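Local coordinates for protein glutathione S-transferase 2 (Heligmosomoides polygyrus, PDB 1TW9) that probably catalyses the conjugation of glutathione to electrophilic compounds, releasing a halide ion from halogenated substrates, as a sigma-like glutathione transferase, at residues 50-55 with 65-70. Residues are numbered along the deposited sequence; the frame is centred on the assembly and turned at random.
Sequences QVPVLE and QAICRY
I67 reaches out of the helix and lays its CD1 methyl against the backbone where the strand begins, 3.7 Å from P52 O and 3.7 Å from L54 N. That same methyl meets the P52 ring obliquely, with P52 CB and P52 CG each 4.1 Å from I67 CD1. L54 CB faces the fork of I67, 4.1 Å from both I67 CG1 and I67 CG2. The extended second torsion of I67 (chi2 171°) points CD1 away from the helix, at the backbone between P52 and L54. Y70, about one helical turn beyond I67, takes L54 CD2 obliquely to its ring, 4.0 Å from Y70 CD2; the two side chains run roughly at right angles. L54 has CG anti to its own nitrogen (chi1 177°), which swings the isobutyl group along the helix to Y70.

The cis peptide bond before P52 is the cis-proline hallmark of the thioredoxin-like N-terminal domain; as in other glutathione transferases, the V51 backbone before it probably binds the cysteinyl part of glutathione. L54 is tied by backbone hydrogen bonds to L61 and V53 to T7, so the strand is held from both flanks. A18 of helix 16-24 packs on I67 and F22 on L54, while the Y70 ring meets F83 of the second subunit edge-to-face. I67 and Y70 thus join helix 64-75 to the start of strand 53-56 by shape and burial alone, consistent with I67 backing the cis-proline turn.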
loop_
_atom_site.group_PDB
_atom_site.type_symbol
_atom_site.label_atom_id
_atom_site.label_comp_id
_atom_site.label_asym_id
_atom_site.label_seq_id
_atom_site.Cartn_x
_atom_site.Cartn_y
_atom_site.Cartn_z
ATOM N N GLN A 50 -11.375 -7.046 -9.727
ATOM C CA GLN A 50 -10.612 -8.078 -9.035
ATOM C C GLN A 50 -11.140 -8.330 -7.646
ATOM O O GLN A 50 -11.937 -7.541 -7.109
ATOM C CB GLN A 50 -9.181 -7.692 -8.870
ATOM C CG GLN A 50 -8.467 -7.348 -10.110
ATOM C CD GLN A 50 -7.270 -6.538 -9.728
ATOM O OE1 GLN A 50 -7.398 -5.374 -9.326
ATOM N NE2 GLN A 50 -6.140 -7.146 -9.756
ATOM N N VAL A 51 -10.619 -9.398 -7.070
ATOM C CA VAL A 51 -10.901 -9.765 -5.691
ATOM C C VAL A 51 -9.532 -9.838 -4.988
ATOM O O VAL A 51 -8.485 -9.950 -5.651
ATOM C CB VAL A 51 -11.782 -11.026 -5.886
ATOM C CG1 VAL A 51 -11.050 -12.352 -5.941
ATOM C CG2 VAL A 51 -13.240 -10.909 -5.497
ATOM N N PRO A 52 -9.476 -9.594 -3.686
ATOM C CA PRO A 52 -10.591 -9.597 -2.776
ATOM C C PRO A 52 -11.319 -8.272 -2.748
ATOM O O PRO A 52 -10.756 -7.241 -3.121
ATOM C CB PRO A 52 -9.892 -9.724 -1.427
ATOM C CG PRO A 52 -8.604 -9.076 -1.643
ATOM C CD PRO A 52 -8.202 -9.608 -2.956
ATOM N N VAL A 53 -12.575 -8.333 -2.353
ATOM C CA VAL A 53 -13.341 -7.145 -2.097
ATOM C C VAL A 53 -14.065 -7.383 -0.799
ATOM O O VAL A 53 -14.742 -8.422 -0.637
ATOM C CB VAL A 53 -14.372 -6.900 -3.229
ATOM C CG1 VAL A 53 -15.351 -5.768 -2.906
ATOM C CG2 VAL A 53 -13.664 -6.575 -4.513
ATOM N N LEU A 54 -14.046 -6.360 0.065
ATOM C CA LEU A 54 -14.801 -6.371 1.309
ATOM C C LEU A 54 -16.058 -5.569 1.095
ATOM O O LEU A 54 -15.979 -4.530 0.476
ATOM C CB LEU A 54 -13.949 -5.685 2.399
ATOM C CG LEU A 54 -14.597 -5.534 3.783
ATOM C CD1 LEU A 54 -14.736 -6.897 4.448
ATOM C CD2 LEU A 54 -13.801 -4.537 4.551
ATOM N N GLU A 55 -17.189 -5.999 1.616
ATOM C CA GLU A 55 -18.325 -5.134 1.816
ATOM C C GLU A 55 -18.523 -4.884 3.295
ATOM O O GLU A 55 -18.562 -5.842 4.087
ATOM C CB GLU A 55 -19.585 -5.744 1.254
ATOM C CG GLU A 55 -19.523 -5.858 -0.255
ATOM C CD GLU A 55 -20.853 -6.180 -0.897
ATOM O OE1 GLU A 55 -21.887 -6.244 -0.183
ATOM O OE2 GLU A 55 -20.865 -6.333 -2.137
ATOM N N GLN A 65 -4.304 -4.834 0.670
ATOM C CA GLN A 65 -3.716 -4.115 1.785
ATOM C C GLN A 65 -4.660 -3.003 2.273
ATOM O O GLN A 65 -4.662 -2.695 3.450
ATOM C CB GLN A 65 -2.371 -3.505 1.446
ATOM C CG GLN A 65 -1.295 -4.576 1.467
ATOM C CD GLN A 65 0.143 -4.162 1.558
ATOM O OE1 GLN A 65 0.536 -2.958 1.620
ATOM N NE2 GLN A 65 1.003 -5.207 1.442
ATOM N N ALA A 66 -5.471 -2.418 1.395
ATOM C CA ALA A 66 -6.432 -1.363 1.835
ATOM C C ALA A 66 -7.489 -1.949 2.807
ATOM O O ALA A 66 -7.854 -1.345 3.775
ATOM C CB ALA A 66 -7.084 -0.750 0.683
ATOM N N ILE A 67 -7.925 -3.124 2.442
ATOM C CA ILE A 67 -8.835 -3.928 3.224
ATOM C C ILE A 67 -8.238 -4.268 4.606
ATOM O O ILE A 67 -8.869 -4.039 5.649
ATOM C CB ILE A 67 -9.247 -5.171 2.442
ATOM C CG1 ILE A 67 -10.146 -4.814 1.239
ATOM C CG2 ILE A 67 -9.952 -6.108 3.371
ATOM C CD1 ILE A 67 -10.350 -6.010 0.361
ATOM N N CYS A 68 -7.028 -4.805 4.620
ATOM C CA CYS A 68 -6.373 -5.251 5.870
ATOM C C CYS A 68 -6.163 -4.051 6.775
ATOM O O CYS A 68 -6.434 -4.130 7.924
ATOM C CB CYS A 68 -5.024 -5.876 5.553
ATOM S SG CYS A 68 -5.329 -7.481 4.861
ATOM N N ARG A 69 -5.643 -2.946 6.228
ATOM C CA ARG A 69 -5.362 -1.746 7.046
ATOM C C ARG A 69 -6.649 -1.201 7.605
ATOM O O ARG A 69 -6.731 -0.904 8.771
ATOM C CB ARG A 69 -4.656 -0.725 6.241
ATOM C CG ARG A 69 -4.281 0.526 6.968
ATOM C CD ARG A 69 -3.643 1.621 6.145
ATOM N NE ARG A 69 -2.523 1.148 5.377
ATOM C CZ ARG A 69 -2.548 0.711 4.123
ATOM N NH1 ARG A 69 -3.637 0.828 3.347
ATOM N NH2 ARG A 69 -1.413 0.248 3.600
ATOM N N TYR A 70 -7.685 -1.161 6.802
ATOM C CA TYR A 70 -8.997 -0.718 7.269
ATOM C C TYR A 70 -9.529 -1.557 8.462
ATOM O O TYR A 70 -9.928 -1.032 9.487
ATOM C CB TYR A 70 -10.003 -0.731 6.112
ATOM C CG TYR A 70 -11.437 -0.531 6.574
ATOM C CD1 TYR A 70 -11.899 0.760 6.893
ATOM C CD2 TYR A 70 -12.328 -1.575 6.723
ATOM C CE1 TYR A 70 -13.094 0.964 7.385
ATOM C CE2 TYR A 70 -13.528 -1.336 7.181
ATOM C CZ TYR A 70 -13.954 -0.086 7.450
ATOM O OH TYR A 70 -15.259 0.029 7.965
#